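Side-chain contacts in GXWXG domain-containing protein (Thermomonospora curvata, PDB 4MVE), which is of unknown function but combines a GXWXG region and a DUF4334 region in one chain built round a curled antiparallel beta sheet: residues S108-Y113 against P117-F122; D38-T43 against A96-V101; V131-A136 against P140-F145; R68-D71 against V75-L78. All coordinates share one frame; numbering follows the deposited sequence.

Contact 1. Residues S108-Y113 against P117-F122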
loop_
_atom_site.group_PDB
_atom_site.type_symbol
_atom_site.label_atom_id
_atom_site.label_comp_id
_atom_site.label_asym_id
_atom_site.label_seq_id
_atom_site.Cartn_x
_atom_site.Cartn_y
_atom_site.Cartn_z
ATOM N N SER A 108 -7.363 11.656 0.558
ATOM C CA SER A 108 -7.024 10.833 -0.594
ATOM C C SER A 108 -7.731 9.500 -0.492
ATOM O O SER A 108 -8.321 9.186 0.551
ATOM C CB SER A 108 -5.516 10.603 -0.652
ATOM O OG SER A 108 -5.154 10.041 -1.909
ATOM N N ALA A 109 -7.676 8.710 -1.566
ATOM C CA ALA A 109 -8.190 7.352 -1.537
ATOM C C ALA A 109 -7.424 6.552 -0.480
ATOM O O ALA A 109 -6.198 6.668 -0.327
ATOM C CB ALA A 109 -8.050 6.691 -2.902
ATOM N N ALA A 110 -8.173 5.781 0.278
ATOM C CA ALA A 110 -7.623 4.955 1.326
ATOM C C ALA A 110 -8.269 3.589 1.309
ATOM O O ALA A 110 -9.464 3.512 1.085
ATOM C CB ALA A 110 -7.846 5.630 2.679
HETATM N N MSE A 111 -7.491 2.501 1.512
HETATM C CA MSE A 111 -8.128 1.188 1.646
HETATM C C MSE A 111 -8.469 0.940 3.109
HETATM O O MSE A 111 -7.629 1.126 3.968
HETATM C CB MSE A 111 -7.229 0.083 1.112
HETATM C CG MSE A 111 -7.972 -1.196 0.819
HETATM SE SE MSE A 111 -6.668 -2.659 0.722
HETATM C CE MSE A 111 -6.141 -2.735 2.569
ATOM N N ILE A 112 -9.702 0.547 3.412
ATOM C CA ILE A 112 -10.086 0.262 4.809
ATOM C C ILE A 112 -10.358 -1.243 4.936
ATOM O O ILE A 112 -11.197 -1.735 4.213
ATOM C CB ILE A 112 -11.341 1.094 5.207
ATOM C CG1 ILE A 112 -11.109 2.615 4.973
ATOM C CG2 ILE A 112 -11.821 0.755 6.665
ATOM C CD1 ILE A 112 -12.208 3.560 5.380
ATOM N N TYR A 113 -9.716 -1.955 5.873
ATOM C CA TYR A 113 -10.047 -3.384 6.053
ATOM C C TYR A 113 -11.445 -3.491 6.616
ATOM O O TYR A 113 -11.848 -2.650 7.449
ATOM C CB TYR A 113 -9.056 -4.085 6.994
ATOM C CG TYR A 113 -7.740 -4.472 6.344
ATOM C CD1 TYR A 113 -6.769 -3.518 6.063
ATOM C CD2 TYR A 113 -7.460 -5.800 6.034
ATOM C CE1 TYR A 113 -5.528 -3.880 5.501
ATOM C CE2 TYR A 113 -6.236 -6.174 5.469
ATOM C CZ TYR A 113 -5.281 -5.210 5.181
ATOM O OH TYR A 113 -4.070 -5.622 4.649
ATOM N N PRO A 117 -8.683 -3.028 12.236
ATOM C CA PRO A 117 -8.647 -1.553 12.362
ATOM C C PRO A 117 -7.424 -1.002 11.622
ATOM O O PRO A 117 -6.515 -0.476 12.246
ATOM C CB PRO A 117 -8.573 -1.345 13.886
ATOM C CG PRO A 117 -7.843 -2.577 14.392
ATOM C CD PRO A 117 -8.255 -3.699 13.496
ATOM N N ILE A 118 -7.391 -1.171 10.292
ATOM C CA ILE A 118 -6.257 -0.777 9.448
ATOM C C ILE A 118 -6.737 0.016 8.250
ATOM O O ILE A 118 -7.623 -0.442 7.511
ATOM C CB ILE A 118 -5.459 -2.041 8.971
ATOM C CG1 ILE A 118 -4.958 -2.903 10.157
ATOM C CG2 ILE A 118 -4.287 -1.642 8.066
ATOM C CD1 ILE A 118 -4.594 -4.364 9.830
ATOM N N ILE A 119 -6.128 1.198 8.040
ATOM C CA ILE A 119 -6.420 2.017 6.862
ATOM C C ILE A 119 -5.113 2.286 6.122
ATOM O O ILE A 119 -4.161 2.702 6.773
ATOM C CB ILE A 119 -7.110 3.351 7.251
ATOM C CG1 ILE A 119 -8.464 3.118 7.921
ATOM C CG2 ILE A 119 -7.255 4.289 6.018
ATOM C CD1 ILE A 119 -8.899 4.379 8.744
ATOM N N ASP A 120 -5.072 2.107 4.781
ATOM C CA ASP A 120 -3.899 2.421 3.943
ATOM C C ASP A 120 -4.209 3.652 3.104
ATOM O O ASP A 120 -5.039 3.569 2.191
ATOM C CB ASP A 120 -3.489 1.253 3.033
ATOM C CG ASP A 120 -3.281 -0.084 3.730
ATOM O OD1 ASP A 120 -2.769 -0.090 4.877
ATOM O OD2 ASP A 120 -3.558 -1.119 3.106
ATOM N N HIS A 121 -3.551 4.781 3.416
ATOM C CA HIS A 121 -3.719 6.098 2.754
ATOM C C HIS A 121 -2.797 6.167 1.549
ATOM O O HIS A 121 -1.586 6.009 1.702
ATOM C CB HIS A 121 -3.425 7.234 3.736
ATOM C CG HIS A 121 -4.237 7.166 4.989
ATOM N ND1 HIS A 121 -5.405 7.933 5.153
ATOM C CD2 HIS A 121 -4.016 6.458 6.127
ATOM C CE1 HIS A 121 -5.832 7.669 6.371
ATOM N NE2 HIS A 121 -5.014 6.807 7.008
ATOM N N PHE A 122 -3.366 6.295 0.343
ATOM C CA PHE A 122 -2.573 6.270 -0.894
ATOM C C PHE A 122 -2.249 7.655 -1.441
ATOM O O PHE A 122 -3.115 8.527 -1.502
ATOM C CB PHE A 122 -3.312 5.471 -1.969
ATOM C CG PHE A 122 -3.565 4.046 -1.582
ATOM C CD1 PHE A 122 -2.506 3.188 -1.294
ATOM C CD2 PHE A 122 -4.863 3.559 -1.466
ATOM C CE1 PHE A 122 -2.747 1.867 -0.907
ATOM C CE2 PHE A 122 -5.097 2.255 -1.060
ATOM C CZ PHE A 122 -4.038 1.407 -0.806
HETATM O O HOH W 1 -2.295 -3.634 3.788
#

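Contact 2. Residues D38-T43 against A96-V101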
loop_
_atom_site.group_PDB
_atom_site.type_symbol
_atom_site.label_atom_id
_atom_site.label_comp_id
_atom_site.label_asym_id
_atom_site.label_seq_id
_atom_site.Cartn_x
_atom_site.Cartn_y
_atom_site.Cartn_z
ATOM N N ASP A 38 -11.204 5.848 -7.989
ATOM C CA ASP A 38 -11.171 5.030 -9.221
ATOM C C ASP A 38 -9.741 4.834 -9.795
ATOM O O ASP A 38 -9.483 3.816 -10.443
ATOM C CB ASP A 38 -12.157 5.545 -10.277
ATOM C CG ASP A 38 -13.629 5.213 -9.962
ATOM O OD1 ASP A 38 -13.915 4.698 -8.829
ATOM O OD2 ASP A 38 -14.497 5.497 -10.817
ATOM N N PHE A 39 -8.779 5.704 -9.423
ATOM C CA PHE A 39 -7.371 5.590 -9.839
ATOM C C PHE A 39 -6.754 4.272 -9.327
ATOM O O PHE A 39 -5.828 3.738 -9.944
ATOM C CB PHE A 39 -6.578 6.785 -9.274
ATOM C CG PHE A 39 -5.086 6.800 -9.545
ATOM C CD1 PHE A 39 -4.569 7.484 -10.642
ATOM C CD2 PHE A 39 -4.193 6.212 -8.651
ATOM C CE1 PHE A 39 -3.185 7.510 -10.877
ATOM C CE2 PHE A 39 -2.820 6.253 -8.880
ATOM C CZ PHE A 39 -2.322 6.897 -9.989
HETATM N N MSE A 40 -7.248 3.776 -8.182
HETATM C CA MSE A 40 -6.749 2.563 -7.575
HETATM C C MSE A 40 -7.291 1.291 -8.213
HETATM O O MSE A 40 -6.742 0.226 -7.922
HETATM C CB MSE A 40 -7.066 2.534 -6.061
HETATM C CG MSE A 40 -6.429 3.669 -5.265
HETATM SE SE MSE A 40 -4.496 3.803 -5.467
HETATM C CE MSE A 40 -3.923 1.883 -5.073
ATOM N N LEU A 41 -8.376 1.368 -9.040
ATOM C CA LEU A 41 -8.994 0.171 -9.604
ATOM C C LEU A 41 -7.981 -0.644 -10.481
ATOM O O LEU A 41 -7.300 -0.088 -11.341
ATOM C CB LEU A 41 -10.303 0.487 -10.343
ATOM C CG LEU A 41 -11.416 1.164 -9.471
ATOM C CD1 LEU A 41 -12.669 1.439 -10.272
ATOM C CD2 LEU A 41 -11.791 0.323 -8.295
ATOM N N GLY A 42 -7.837 -1.924 -10.151
ATOM C CA GLY A 42 -6.919 -2.839 -10.826
ATOM C C GLY A 42 -6.081 -3.664 -9.877
ATOM O O GLY A 42 -6.253 -3.589 -8.652
ATOM N N THR A 43 -5.163 -4.458 -10.437
ATOM C CA THR A 43 -4.262 -5.306 -9.671
ATOM C C THR A 43 -2.921 -4.602 -9.542
ATOM O O THR A 43 -2.423 -4.015 -10.519
ATOM C CB THR A 43 -4.160 -6.700 -10.308
ATOM O OG1 THR A 43 -5.463 -7.274 -10.271
ATOM C CG2 THR A 43 -3.195 -7.635 -9.560
ATOM N N ALA A 96 -11.804 -5.872 2.032
ATOM C CA ALA A 96 -11.615 -4.453 2.235
ATOM C C ALA A 96 -12.424 -3.636 1.226
ATOM O O ALA A 96 -13.155 -4.189 0.407
ATOM C CB ALA A 96 -10.131 -4.110 2.137
ATOM N N ARG A 97 -12.355 -2.318 1.358
ATOM C CA ARG A 97 -13.055 -1.386 0.488
ATOM C C ARG A 97 -12.298 -0.056 0.457
ATOM O O ARG A 97 -11.334 0.137 1.216
ATOM C CB ARG A 97 -14.531 -1.226 0.904
ATOM C CG ARG A 97 -14.728 -0.562 2.232
ATOM C CD ARG A 97 -15.985 -1.049 2.969
ATOM N NE ARG A 97 -16.039 -0.398 4.286
ATOM C CZ ARG A 97 -15.191 -0.628 5.293
ATOM N NH1 ARG A 97 -14.232 -1.550 5.174
ATOM N NH2 ARG A 97 -15.311 0.038 6.433
ATOM N N LEU A 98 -12.687 0.816 -0.465
ATOM C CA LEU A 98 -12.044 2.120 -0.647
ATOM C C LEU A 98 -12.960 3.255 -0.273
ATOM O O LEU A 98 -14.151 3.247 -0.620
ATOM C CB LEU A 98 -11.634 2.316 -2.108
ATOM C CG LEU A 98 -10.453 1.467 -2.637
ATOM C CD1 LEU A 98 -10.490 1.405 -4.161
ATOM C CD2 LEU A 98 -9.109 2.040 -2.181
ATOM N N ARG A 99 -12.400 4.229 0.439
ATOM C CA ARG A 99 -13.104 5.467 0.819
ATOM C C ARG A 99 -12.116 6.627 0.730
ATOM O O ARG A 99 -10.899 6.386 0.603
ATOM C CB ARG A 99 -13.686 5.370 2.238
ATOM C CG ARG A 99 -14.759 4.273 2.451
ATOM C CD ARG A 99 -16.014 4.590 1.610
ATOM N NE ARG A 99 -17.153 3.726 1.905
ATOM C CZ ARG A 99 -17.448 2.600 1.256
ATOM N NH1 ARG A 99 -16.627 2.122 0.330
ATOM N NH2 ARG A 99 -18.537 1.916 1.570
ATOM N N GLU A 100 -12.614 7.867 0.768
ATOM C CA GLU A 100 -11.736 9.034 0.814
ATOM C C GLU A 100 -11.591 9.401 2.275
ATOM O O GLU A 100 -12.600 9.650 2.928
ATOM C CB GLU A 100 -12.286 10.198 -0.010
ATOM C CG GLU A 100 -12.266 9.924 -1.505
ATOM C CD GLU A 100 -12.856 11.074 -2.292
ATOM O OE1 GLU A 100 -14.101 11.215 -2.295
ATOM O OE2 GLU A 100 -12.070 11.851 -2.885
ATOM N N VAL A 101 -10.354 9.335 2.801
ATOM C CA VAL A 101 -10.019 9.559 4.216
ATOM C C VAL A 101 -8.874 10.578 4.331
ATOM O O VAL A 101 -8.012 10.580 3.467
ATOM C CB VAL A 101 -9.624 8.215 4.907
ATOM C CG1 VAL A 101 -9.508 8.376 6.438
ATOM C CG2 VAL A 101 -10.611 7.072 4.563
#

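Contact 3. Residues V131-A136 against P140-F145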
loop_
_atom_site.group_PDB
_atom_site.type_symbol
_atom_site.label_atom_id
_atom_site.label_comp_id
_atom_site.label_asym_id
_atom_site.label_seq_id
_atom_site.Cartn_x
_atom_site.Cartn_y
_atom_site.Cartn_z
ATOM N N VAL A 131 2.397 5.337 -2.963
ATOM C CA VAL A 131 2.980 4.956 -1.682
ATOM C C VAL A 131 1.760 4.753 -0.785
ATOM O O VAL A 131 0.841 5.549 -0.864
ATOM C CB VAL A 131 4.010 5.984 -1.115
ATOM C CG1 VAL A 131 4.295 5.726 0.365
ATOM C CG2 VAL A 131 5.326 5.929 -1.897
ATOM N N GLY A 132 1.741 3.705 0.033
ATOM C CA GLY A 132 0.622 3.485 0.944
ATOM C C GLY A 132 1.108 3.760 2.343
ATOM O O GLY A 132 2.200 3.312 2.700
ATOM N N ALA A 133 0.296 4.492 3.146
ATOM C CA ALA A 133 0.575 4.829 4.537
ATOM C C ALA A 133 -0.374 4.036 5.434
ATOM O O ALA A 133 -1.571 4.321 5.483
ATOM C CB ALA A 133 0.409 6.326 4.767
HETATM N N MSE A 134 0.148 2.980 6.077
HETATM C CA MSE A 134 -0.667 2.125 6.907
HETATM C C MSE A 134 -0.908 2.779 8.279
HETATM O O MSE A 134 0.053 3.088 9.002
HETATM C CB MSE A 134 -0.018 0.731 7.083
HETATM C CG MSE A 134 -0.967 -0.209 7.803
HETATM SE SE MSE A 134 -0.084 -1.795 8.443
HETATM C CE MSE A 134 0.942 -0.929 9.926
ATOM N N ASP A 135 -2.191 2.974 8.608
ATOM C CA ASP A 135 -2.712 3.588 9.842
ATOM C C ASP A 135 -3.492 2.493 10.606
ATOM O O ASP A 135 -4.688 2.294 10.374
ATOM C CB ASP A 135 -3.592 4.809 9.423
ATOM C CG ASP A 135 -4.506 5.457 10.453
ATOM O OD1 ASP A 135 -4.335 5.180 11.680
ATOM O OD2 ASP A 135 -5.371 6.274 10.043
ATOM N N ALA A 136 -2.774 1.726 11.445
ATOM C CA ALA A 136 -3.312 0.590 12.211
ATOM C C ALA A 136 -3.421 0.930 13.697
ATOM O O ALA A 136 -2.425 1.331 14.332
ATOM C CB ALA A 136 -2.426 -0.649 12.035
ATOM N N PRO A 140 2.446 2.758 17.090
ATOM C CA PRO A 140 2.944 4.079 17.505
ATOM C C PRO A 140 3.182 4.981 16.310
ATOM O O PRO A 140 2.959 6.189 16.415
ATOM C CB PRO A 140 4.246 3.762 18.262
ATOM C CG PRO A 140 4.646 2.406 17.800
ATOM C CD PRO A 140 3.382 1.676 17.467
ATOM N N ASP A 141 3.568 4.384 15.157
ATOM C CA ASP A 141 3.880 5.138 13.952
ATOM C C ASP A 141 3.180 4.601 12.716
ATOM O O ASP A 141 2.949 3.396 12.590
ATOM C CB ASP A 141 5.406 5.090 13.697
ATOM C CG ASP A 141 6.274 5.188 14.944
ATOM O OD1 ASP A 141 6.309 6.279 15.553
ATOM O OD2 ASP A 141 6.904 4.158 15.320
ATOM N N ILE A 142 2.939 5.501 11.749
ATOM C CA ILE A 142 2.445 5.154 10.421
ATOM C C ILE A 142 3.562 4.346 9.711
ATOM O O ILE A 142 4.703 4.761 9.785
ATOM C CB ILE A 142 2.109 6.469 9.635
ATOM C CG1 ILE A 142 0.974 7.320 10.313
ATOM C CG2 ILE A 142 1.889 6.212 8.118
ATOM C CD1 ILE A 142 -0.405 6.685 10.499
ATOM N N LEU A 143 3.253 3.227 9.037
ATOM C CA LEU A 143 4.286 2.469 8.320
ATOM C C LEU A 143 3.999 2.537 6.784
ATOM O O LEU A 143 2.856 2.672 6.355
ATOM C CB LEU A 143 4.417 1.024 8.867
ATOM C CG LEU A 143 4.704 0.929 10.412
ATOM C CD1 LEU A 143 4.481 -0.483 10.947
ATOM C CD2 LEU A 143 6.128 1.413 10.781
ATOM N N TYR A 144 5.040 2.487 5.975
ATOM C CA TYR A 144 4.892 2.705 4.552
ATOM C C TYR A 144 5.166 1.485 3.712
ATOM O O TYR A 144 6.069 0.715 4.007
ATOM C CB TYR A 144 5.825 3.864 4.106
ATOM C CG TYR A 144 5.481 5.157 4.810
ATOM C CD1 TYR A 144 4.477 5.991 4.327
ATOM C CD2 TYR A 144 6.122 5.523 5.988
ATOM C CE1 TYR A 144 4.127 7.162 4.999
ATOM C CE2 TYR A 144 5.747 6.663 6.692
ATOM C CZ TYR A 144 4.753 7.483 6.192
ATOM O OH TYR A 144 4.381 8.601 6.902
ATOM N N PHE A 145 4.423 1.359 2.617
ATOM C CA PHE A 145 4.630 0.304 1.637
ATOM C C PHE A 145 4.411 0.893 0.229
ATOM O O PHE A 145 3.991 2.045 0.107
ATOM C CB PHE A 145 3.725 -0.923 1.935
ATOM C CG PHE A 145 2.249 -0.658 1.763
ATOM C CD1 PHE A 145 1.477 -0.185 2.832
ATOM C CD2 PHE A 145 1.623 -0.877 0.533
ATOM C CE1 PHE A 145 0.110 0.076 2.673
ATOM C CE2 PHE A 145 0.263 -0.601 0.363
ATOM C CZ PHE A 145 -0.492 -0.140 1.438
HETATM O O HOH W 2 0.009 2.348 11.711
#

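Contact 4. Residues R68-D71 against V75-L78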
loop_
_atom_site.group_PDB
_atom_site.type_symbol
_atom_site.label_atom_id
_atom_site.label_comp_id
_atom_site.label_asym_id
_atom_site.label_seq_id
_atom_site.Cartn_x
_atom_site.Cartn_y
_atom_site.Cartn_z
ATOM N N ARG A 68 -5.801 -6.331 -5.104
ATOM C CA ARG A 68 -6.728 -6.201 -6.244
ATOM C C ARG A 68 -7.898 -5.308 -5.826
ATOM O O ARG A 68 -8.592 -5.633 -4.865
ATOM C CB ARG A 68 -7.251 -7.551 -6.772
ATOM C CG ARG A 68 -8.068 -7.368 -8.102
ATOM C CD ARG A 68 -8.201 -8.612 -8.985
ATOM N NE ARG A 68 -9.045 -9.643 -8.370
ATOM C CZ ARG A 68 -10.228 -10.047 -8.838
ATOM N NH1 ARG A 68 -10.921 -10.973 -8.192
ATOM N NH2 ARG A 68 -10.741 -9.500 -9.935
ATOM N N PHE A 69 -8.061 -4.141 -6.482
ATOM C CA PHE A 69 -9.182 -3.242 -6.195
ATOM C C PHE A 69 -10.275 -3.510 -7.271
ATOM O O PHE A 69 -10.088 -3.092 -8.417
ATOM C CB PHE A 69 -8.699 -1.771 -6.168
ATOM C CG PHE A 69 -7.527 -1.531 -5.231
ATOM C CD1 PHE A 69 -7.734 -1.045 -3.933
ATOM C CD2 PHE A 69 -6.215 -1.772 -5.648
ATOM C CE1 PHE A 69 -6.654 -0.852 -3.062
ATOM C CE2 PHE A 69 -5.139 -1.578 -4.776
ATOM C CZ PHE A 69 -5.367 -1.135 -3.487
ATOM N N ILE A 70 -11.353 -4.265 -6.941
ATOM C CA ILE A 70 -12.398 -4.590 -7.954
ATOM C C ILE A 70 -13.233 -3.344 -8.222
ATOM O O ILE A 70 -13.358 -2.914 -9.364
ATOM C CB ILE A 70 -13.344 -5.816 -7.660
ATOM C CG1 ILE A 70 -12.747 -7.005 -6.819
ATOM C CG2 ILE A 70 -14.153 -6.263 -8.866
ATOM C CD1 ILE A 70 -11.586 -7.629 -7.245
ATOM N N ASP A 71 -13.837 -2.810 -7.163
ATOM C CA ASP A 71 -14.661 -1.611 -7.155
ATOM C C ASP A 71 -14.467 -0.953 -5.771
ATOM O O ASP A 71 -13.753 -1.514 -4.915
ATOM C CB ASP A 71 -16.141 -1.933 -7.472
ATOM C CG ASP A 71 -16.808 -2.999 -6.599
ATOM O OD1 ASP A 71 -16.793 -2.849 -5.349
ATOM O OD2 ASP A 71 -17.446 -3.918 -7.167
ATOM N N VAL A 75 -12.376 -4.971 -2.446
ATOM C CA VAL A 75 -10.919 -5.006 -2.539
ATOM C C VAL A 75 -10.361 -6.308 -1.931
ATOM O O VAL A 75 -10.748 -6.692 -0.820
ATOM C CB VAL A 75 -10.327 -3.766 -1.800
ATOM C CG1 VAL A 75 -8.794 -3.741 -1.856
ATOM C CG2 VAL A 75 -10.896 -2.457 -2.365
ATOM N N GLU A 76 -9.396 -6.927 -2.612
ATOM C CA GLU A 76 -8.663 -8.067 -2.068
ATOM C C GLU A 76 -7.359 -7.494 -1.529
ATOM O O GLU A 76 -6.505 -7.096 -2.310
ATOM C CB GLU A 76 -8.466 -9.195 -3.096
ATOM C CG GLU A 76 -9.798 -9.700 -3.655
ATOM C CD GLU A 76 -9.673 -10.557 -4.900
ATOM O OE1 GLU A 76 -8.692 -10.363 -5.652
ATOM O OE2 GLU A 76 -10.574 -11.390 -5.152
ATOM N N PRO A 77 -7.220 -7.335 -0.193
ATOM C CA PRO A 77 -6.016 -6.672 0.332
ATOM C C PRO A 77 -4.754 -7.520 0.360
ATOM O O PRO A 77 -3.651 -6.960 0.418
ATOM C CB PRO A 77 -6.418 -6.287 1.758
ATOM C CG PRO A 77 -7.457 -7.287 2.144
ATOM C CD PRO A 77 -8.169 -7.702 0.884
ATOM N N LEU A 78 -4.892 -8.846 0.374
ATOM C CA LEU A 78 -3.722 -9.725 0.540
ATOM C C LEU A 78 -3.611 -10.806 -0.483
ATOM O O LEU A 78 -3.830 -11.984 -0.180
ATOM C CB LEU A 78 -3.727 -10.368 1.944
ATOM C CG LEU A 78 -3.765 -9.379 3.125
ATOM C CD1 LEU A 78 -4.122 -10.104 4.394
ATOM C CD2 LEU A 78 -2.394 -8.668 3.292
#

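Contact 1. Residues S108-Y113 against P117-F122
In the beta hairpin of strands 106-113 and 118-124, Met111 faces Asp120 as a hydrogen-bonded antiparallel pair, flanked by the non-hydrogen-bonded pairs Ala110-His121 and Ile112-Ile119. Met111 N donates to Asp120 O at 2.8 Å, and Asp120 N returns a bond to Met111 O. Their side chains run alongside each other. The selenomethionine chain of Met111 stays extended until a bend at chi3 (69°) sets its CE 3.1 Å from Asp120 OD2. The same oxygen accepts a hydrogen bond from water 1, which also bonds Tyr113 OH at 2.8 Å. Tyr113 and Ile118 meet at an angle, Tyr113 CD1 lying 3.5 Å from Ile118 CB while Ile118 CD1 sits over one face of the ring. The hairpin is an inner part of the curled sheet, between strands 96-103 and 129-136, and the face bearing Met111 and Asp120 packs on strand 74-81, Met111 on Val75 and Pro77, Tyr113 on Pro77 and Leu78. On the other face, Ile119 CG2 touches Ala110 CB at 3.6 Å and also lies over the rim of one face of the His121 imidazole, whose NE2 is bonded to Asp135. Phe122 keeps CG beside its backbone N (chi1 -60°), which lays the ring across the neighbouring strand, with CE2 3.7 Å from Met111 CB. With an alanine here, Met111 and the nearby Met40 would probably border a gap where the ring now packs. Ser108 OG donates to Phe122 O at 2.6 Å, nearly in line with the carbonyl bond, and is also bonded to Val35 N.

Contact 2. Residues D38-T43 against A96-V101
Met40, in a short 3-10 turn, and Leu98, in strand 96-103, have CA atoms 8.7 Å apart, and no hydrogen bond joins their segments. The turn holds itself together through the bond from Leu41 N to Asp38 O at 3.0 Å, and it leads straight into Gly42, Thr43 and Trp44, the start of the GXWXG sequence; Trp44 NE1 is bonded to Met40 O. Leu98 spans the distance between the backbones. Its CG stands beside the backbone N (chi1 -71°), and CD1 ends 4.1 Å from Met40 CB. Leu41 adds a looser touch, with CD2 4.5 Å from Leu98 CD1. Beyond CB the selenomethionine chain of Met40 bends at chi2 and again at chi3, turning away from Leu98. The contact belongs to a wider apolar cluster, in which Met40 also packs on Val35 and Phe69, and Leu98 on Phe69, Val37 and Val75. Behind it, Arg99 NH1 donates to Leu98 O at 2.9 Å from above the carbonyl plane, while Arg99 NH2 forms a salt bridge with Asp73. Since methyl and methylene groups alone meet across the segments, the contact depends on shape and on exclusion of water, and imposes no directional bond on the turn.

Contact 3. Residues V131-A136 against P140-F145
A chi1 of 67° in Phe145 sets CG between the backbone N and the carbonyl carbon and folds the ring over Gly132, while a bend at chi3 (72°) in the selenomethionine Met134 brings CE to 3.7 Å from Leu143 CD1. Gly132 CA makes a CH-pi contact, 4.0 Å from the centroid of the Phe145 ring and 17° off its normal. A CB on Gly132 would run into Phe145 CZ with the ring in this position; the glycine lets the ring lie directly on the backbone. Met134 CB approaches the same ring at its edge. These residues lie on one face of the hairpin of strands 129-136 and 143-149, where Gly132-Phe145 and Met134-Leu143 are hydrogen-bonded antiparallel pairs; Met134 N donates to Leu143 O at 2.7 Å. On the other face, Ala133 CB touches both Ile142 CG2 at 3.7 Å and Tyr144 CE1 at 3.8 Å. The side chains of Val131 and Tyr144 meet at an oblique angle, Val131 CG1 lying next to Tyr144 CD1. The hydroxyl of Tyr144 is hydrogen-bonded to Glu26 and Arg104, and its ring meets that of Tyr29 from helix 22-29. Toward the turn, Ile142 CD1 touches Asp135 CB at 3.9 Å, and water 2 donates to Met134 O at 2.8 Å and to Asp141 O while accepting from Ala136 N.

Contact 4. Residues R68-D71 against V75-L78
Arg68 grips Glu76 side-on through two nitrogens: Arg68 NE donates to Glu76 OE1 at 2.8 Å and Arg68 NH1 to Glu76 OE2 at 3.1 Å. The pairing is not flat, because the guanidinium and carboxylate planes stand 64° apart and both oxygens are met from above the carboxylate plane. The arginine chain is extended through chi2, and a bend at chi3 (69°) then turns NE and NH1 to the acid. Ile70 CD1 lies over one face of the guanidinium. With an alanine in place of Glu76, Arg68 would probably be left without this anionic mate and its guanidinium would likely be freer to swing. Beneath the salt bridge the backbones pair twice, Arg68 N donating to Glu76 O at 3.0 Å and Glu76 N to Arg68 O at 2.7 Å. On the buried face Phe69 CD1 packs against Val75 CG1 at 3.6 Å, and the Phe69 ring also meets Trp44 with planes at about 85°. Closer to the turn, the Asp71 carboxylate is hydrogen-bonded to His74 and to Asp73 N. There Ile70 and Asp71 both face His74, a classic beta bulge in the antiparallel hairpin of strands 64-71 and 74-81.

How the contacts relate
From the N terminus the chain first enters segment 38-43, whose partner 96-101 follows after 52 intervening residues. Within the loop that contact 2 closes, contact 4 pairs 68-71 with 75-78 as a local hairpin, fully nested. Contacts 1 and 3 then follow in series, each closing a hairpin with three residues between its segments; none of the contacts cross. Contact 2 ties the GXWXG region to the DUF4334 region. Strand 96-103 adjoins strand 106-113 of contact 1, and strand 118-124 adjoins strand 129-136 of contact 3, making a continuous run of strands. Contacts 3 and 4, with centres about 18 Å apart, lie on opposite sides of the chain's centre.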